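Local coordinates for putative peptide ABC-transport system periplasmic peptide-binding protein (Campylobacter jejuni, PDB 4OEV) that binds nickel(II) outside the cytoplasm, here together with oxalate, and serves as the solute-binding component of an ABC-type importer, at residues D278-A283 with F456-D461; L262-D267 with K298-D303. One frame throughout, in Å; residues are numbered along the deposited sequence.

Contact 1: D278-A283 with F456-D461; sequences DYAFVA and FLAYLD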
# COMPACT_ATOMS: atom_id res chain seq x y z
N ASP A 278 1.55 14.38 16.78
CA ASP A 278 0.12 14.27 16.49
C ASP A 278 -0.23 14.41 14.97
O ASP A 278 -1.32 14.87 14.59
CB ASP A 278 -0.64 15.29 17.36
CG ASP A 278 -0.47 15.00 18.88
OD1 ASP A 278 -0.60 13.81 19.27
OD2 ASP A 278 -0.19 15.95 19.66
N TYR A 279 0.73 14.03 14.13
CA TYR A 279 0.49 13.73 12.72
C TYR A 279 0.25 12.23 12.60
O TYR A 279 0.55 11.60 11.57
CB TYR A 279 1.67 14.15 11.87
CG TYR A 279 1.32 15.21 10.87
CD1 TYR A 279 1.03 14.86 9.55
CD2 TYR A 279 1.28 16.56 11.22
CE1 TYR A 279 0.70 15.82 8.60
CE2 TYR A 279 0.95 17.54 10.27
CZ TYR A 279 0.66 17.15 8.96
OH TYR A 279 0.33 18.09 8.00
N ALA A 280 -0.30 11.64 13.67
CA ALA A 280 -0.46 10.19 13.74
C ALA A 280 -1.42 9.80 14.86
O ALA A 280 -1.71 10.62 15.74
CB ALA A 280 0.89 9.53 13.95
N PHE A 281 -1.92 8.57 14.84
CA PHE A 281 -2.66 8.08 15.99
C PHE A 281 -2.16 6.66 16.27
O PHE A 281 -1.62 5.99 15.38
CB PHE A 281 -4.21 8.17 15.81
CG PHE A 281 -4.86 7.13 14.88
CD1 PHE A 281 -5.14 5.82 15.33
CD2 PHE A 281 -5.34 7.50 13.61
CE1 PHE A 281 -5.79 4.89 14.48
CE2 PHE A 281 -6.00 6.59 12.76
CZ PHE A 281 -6.22 5.29 13.18
N VAL A 282 -2.24 6.26 17.54
CA VAL A 282 -1.76 4.94 17.95
C VAL A 282 -2.50 3.83 17.18
O VAL A 282 -3.73 3.88 17.10
CB VAL A 282 -1.93 4.70 19.45
CG1 VAL A 282 -1.46 3.26 19.80
CG2 VAL A 282 -1.16 5.78 20.26
N ALA A 283 -1.74 2.87 16.62
CA ALA A 283 -2.27 1.71 15.94
C ALA A 283 -2.22 0.45 16.81
O ALA A 283 -1.28 0.25 17.59
CB ALA A 283 -1.49 1.45 14.63
N PHE A 456 2.14 -3.24 16.33
CA PHE A 456 1.53 -2.11 15.59
C PHE A 456 1.90 -0.82 16.32
O PHE A 456 1.86 -0.78 17.54
CB PHE A 456 0.03 -2.22 15.49
CG PHE A 456 -0.42 -3.19 14.44
CD1 PHE A 456 -0.82 -2.72 13.19
CD2 PHE A 456 -0.45 -4.53 14.69
CE1 PHE A 456 -1.26 -3.58 12.20
CE2 PHE A 456 -0.90 -5.44 13.65
CZ PHE A 456 -1.31 -4.93 12.43
N LEU A 457 2.24 0.23 15.59
CA LEU A 457 2.72 1.45 16.25
C LEU A 457 1.79 2.62 15.99
O LEU A 457 1.17 3.13 16.93
CB LEU A 457 4.14 1.75 15.78
CG LEU A 457 5.13 0.65 16.19
CD1 LEU A 457 6.45 0.80 15.40
CD2 LEU A 457 5.41 0.77 17.70
N ALA A 458 1.63 3.05 14.73
CA ALA A 458 0.83 4.24 14.50
C ALA A 458 0.27 4.33 13.06
O ALA A 458 0.90 3.87 12.12
CB ALA A 458 1.64 5.49 14.79
N TYR A 459 -0.90 4.94 12.95
CA TYR A 459 -1.46 5.36 11.65
C TYR A 459 -0.99 6.78 11.35
O TYR A 459 -0.93 7.61 12.24
CB TYR A 459 -2.98 5.32 11.69
CG TYR A 459 -3.55 3.92 11.47
CD1 TYR A 459 -4.01 3.52 10.23
CD2 TYR A 459 -3.68 3.03 12.53
CE1 TYR A 459 -4.57 2.24 10.03
CE2 TYR A 459 -4.22 1.74 12.34
CZ TYR A 459 -4.67 1.36 11.10
OH TYR A 459 -5.19 0.09 10.92
N LEU A 460 -0.59 7.04 10.10
CA LEU A 460 0.01 8.31 9.72
C LEU A 460 -0.92 9.27 8.96
O LEU A 460 -1.75 8.84 8.14
CB LEU A 460 1.23 8.04 8.85
CG LEU A 460 2.24 7.05 9.36
CD1 LEU A 460 3.33 6.95 8.31
CD2 LEU A 460 2.83 7.57 10.72
N ASP A 461 -0.79 10.57 9.25
CA ASP A 461 -1.25 11.58 8.31
C ASP A 461 -0.09 11.89 7.39
O ASP A 461 1.08 11.67 7.74
CB ASP A 461 -1.71 12.86 8.98
CG ASP A 461 -3.07 12.76 9.55
OD1 ASP A 461 -3.67 11.69 9.41
OD2 ASP A 461 -3.55 13.77 10.11
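The side chains of F281 and Y459 run side by side, pointing the same way; their rings are near parallel (11°) but slid so far that they barely overlap. What sits over the F281 face is the CB of Y459, 3.6 Å from the ring centroid, a CH-pi contact. F281 places its ring there by turning CG between its backbone N and carbonyl carbon (chi1 76°). Next to it the methyl CB of A283 reaches Y459 CD2 at 3.4 Å, and a small residue suits this place because the backbones close in here. On the other face of the sheet A280 faces L460, again a small side chain against a larger one, with A280 CB 4.2 Å from L460 CD2.

These residues belong to an antiparallel pairing of the short edge strand 280-282 with the long strand 454-467. F281 and Y459 form its hydrogen-bonded pair: F281 N gives to Y459 O, and Y459 N returns a 2.7 Å bond to F281 O. On the other edge of strand 454-467, L457 and A458 both face R242 of strand 241-246 in a classic beta bulge. A283 N bonds L457 O almost straight (176° at the hydrogen).

At the other end D461 N bonds Y279 O at 2.9 Å. The Y279 and D461 side chains cross at about a right angle, with Y279 CD1 3.4 Å from D461 CB. An acid suits the buried D461, whose OD2 makes salt bridges to K237 and R235; R235 also forms a cation-pi contact with the Y279 ring. Tyrosine suits position 459 because its hydroxyl continues past the ring to bond H285 O.

Contact 2: L262-D267 with K298-D303; sequences LNYAVD and KIYKYD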
# COMPACT_ATOMS: atom_id res chain seq x y z
N LEU A 262 7.25 -8.06 23.90
CA LEU A 262 7.75 -6.91 23.16
C LEU A 262 6.64 -5.88 22.88
O LEU A 262 6.88 -4.67 22.89
CB LEU A 262 8.41 -7.35 21.86
CG LEU A 262 9.61 -8.26 22.14
CD1 LEU A 262 10.12 -8.82 20.90
CD2 LEU A 262 10.75 -7.46 22.82
N ASN A 263 5.43 -6.37 22.67
CA ASN A 263 4.29 -5.46 22.53
C ASN A 263 4.03 -4.68 23.84
O ASN A 263 3.86 -3.47 23.80
CB ASN A 263 3.06 -6.21 22.11
CG ASN A 263 2.94 -6.26 20.59
OD1 ASN A 263 2.40 -5.34 19.98
ND2 ASN A 263 3.47 -7.31 19.98
N TYR A 264 4.02 -5.37 24.98
CA TYR A 264 3.78 -4.72 26.28
C TYR A 264 4.88 -3.74 26.66
O TYR A 264 4.70 -2.85 27.53
CB TYR A 264 3.62 -5.77 27.41
CG TYR A 264 2.27 -6.45 27.45
CD1 TYR A 264 1.11 -5.73 27.71
CD2 TYR A 264 2.15 -7.82 27.26
CE1 TYR A 264 -0.13 -6.35 27.75
CE2 TYR A 264 0.93 -8.45 27.31
CZ TYR A 264 -0.22 -7.71 27.55
OH TYR A 264 -1.46 -8.32 27.57
N ALA A 265 6.03 -3.88 26.00
CA ALA A 265 7.20 -3.09 26.33
C ALA A 265 7.18 -1.67 25.74
O ALA A 265 7.90 -0.80 26.21
CB ALA A 265 8.45 -3.80 25.86
N VAL A 266 6.39 -1.47 24.70
CA VAL A 266 6.46 -0.20 23.96
C VAL A 266 5.38 0.80 24.40
O VAL A 266 4.19 0.49 24.36
CB VAL A 266 6.33 -0.45 22.42
CG1 VAL A 266 6.40 0.92 21.66
CG2 VAL A 266 7.44 -1.38 21.92
N ASP A 267 5.78 2.00 24.80
CA ASP A 267 4.83 3.05 25.17
C ASP A 267 4.43 3.81 23.91
O ASP A 267 5.05 4.83 23.56
CB ASP A 267 5.43 4.00 26.23
CG ASP A 267 4.44 5.05 26.74
OD1 ASP A 267 3.26 5.02 26.31
OD2 ASP A 267 4.81 5.86 27.61
N LYS A 298 -9.29 -6.28 21.92
CA LYS A 298 -8.27 -6.32 22.96
C LYS A 298 -7.00 -5.61 22.48
O LYS A 298 -6.75 -5.53 21.29
CB LYS A 298 -7.94 -7.78 23.31
CG LYS A 298 -8.95 -8.46 24.26
CD LYS A 298 -8.51 -9.92 24.44
CE LYS A 298 -9.41 -10.76 25.33
NZ LYS A 298 -8.91 -12.19 25.25
N ILE A 299 -6.23 -5.05 23.42
CA ILE A 299 -4.95 -4.46 23.05
C ILE A 299 -3.86 -4.78 24.07
O ILE A 299 -4.15 -5.14 25.23
CB ILE A 299 -4.99 -2.90 22.89
CG1 ILE A 299 -5.08 -2.21 24.25
CG2 ILE A 299 -6.07 -2.48 21.91
CD1 ILE A 299 -4.91 -0.72 24.19
N TYR A 300 -2.63 -4.59 23.62
CA TYR A 300 -1.48 -4.67 24.50
C TYR A 300 -1.22 -3.28 25.07
O TYR A 300 -0.56 -2.46 24.42
CB TYR A 300 -0.24 -5.19 23.73
CG TYR A 300 -0.42 -6.63 23.29
CD1 TYR A 300 -0.22 -7.68 24.19
CD2 TYR A 300 -0.84 -6.95 21.99
CE1 TYR A 300 -0.40 -9.01 23.83
CE2 TYR A 300 -1.03 -8.30 21.60
CZ TYR A 300 -0.81 -9.32 22.53
OH TYR A 300 -0.97 -10.66 22.20
N LYS A 301 -1.76 -2.99 26.26
CA LYS A 301 -1.42 -1.72 26.93
C LYS A 301 0.07 -1.67 27.25
O LYS A 301 0.71 -2.69 27.45
CB LYS A 301 -2.18 -1.54 28.23
CG LYS A 301 -3.63 -1.22 28.09
CD LYS A 301 -4.18 -0.67 29.43
CE LYS A 301 -3.73 -1.50 30.64
NZ LYS A 301 -4.35 -1.01 31.93
N TYR A 302 0.63 -0.47 27.36
CA TYR A 302 2.02 -0.33 27.77
C TYR A 302 2.17 -0.84 29.20
O TYR A 302 1.62 -0.25 30.12
CB TYR A 302 2.45 1.13 27.65
CG TYR A 302 3.79 1.43 28.29
CD1 TYR A 302 4.94 0.79 27.88
CD2 TYR A 302 3.90 2.38 29.30
CE1 TYR A 302 6.16 1.07 28.45
CE2 TYR A 302 5.12 2.68 29.87
CZ TYR A 302 6.25 2.02 29.43
OH TYR A 302 7.47 2.31 30.01
N ASP A 303 2.90 -1.93 29.40
CA ASP A 303 3.05 -2.56 30.74
C ASP A 303 4.38 -3.33 30.81
O ASP A 303 4.44 -4.54 30.52
CB ASP A 303 1.87 -3.50 31.00
CG ASP A 303 1.74 -3.93 32.44
OD1 ASP A 303 2.70 -3.83 33.24
OD2 ASP A 303 0.63 -4.41 32.75
O HOH W 1 1.92 -1.03 23.88
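Y300 turns its edge to the face of Y264 in a T-shaped pair, planes at 81°, and Y300 CD1 lies 3.4 Å from Y264 CZ. Flat tyrosines suit a place where both a face and an edge are used. The other two contacts are CH-pi: N263 CB sits over a face of Y300, and D267 CB lies almost on the normal of the Y302 ring, 3.5 Å from its centroid. With CG of D267 anti to its backbone N (chi1 -175°), the carboxylate continues over this ring, stacked at 9°.

Among the polar contacts, D303 N bonds Y264 O, a carbonyl in the last turn of helix 256-265, at 2.8 Å. A water bridges V266 O (2.8 Å) and Y300 O (2.9 Å). D267 and D303 are both N-caps, a role suited to a short carboxylate: D303 OD1 bonds K306 N, and D267 OD1 makes a weak bond to S270 N.

The last turn of helix 256-265 lies beside the start of helix 304-313, where A307 and L310 pack on Y264. V266 packs on I455 and L457 of strand 454-467 and on L351 and F355 of helix 342-357, while Y300 stacks on Y449 near the end of helix 434-450.

Overall arrangement
Following the chain from the N terminus, L262-D267 comes first, at the end of helix 256-265, and helix 268-274 then leads to the edge strand at D278-A283. Contact 2 closes the shorter loop, when K298-D303 returns to the end of helix 256-265 just before helix 304-313. Contact 1 closes much later, after 172 intervening residues, when F456-D461 pairs with the edge strand. The segments alternate along the sequence, so the two loops cross. Their centres lie 15 Å apart, and L457 CD2 meets V266 CG1 at 4.1 Å. Together they join helices 256-265, 268-274 and 304-313 to the antiparallel sheet built on strand 454-467.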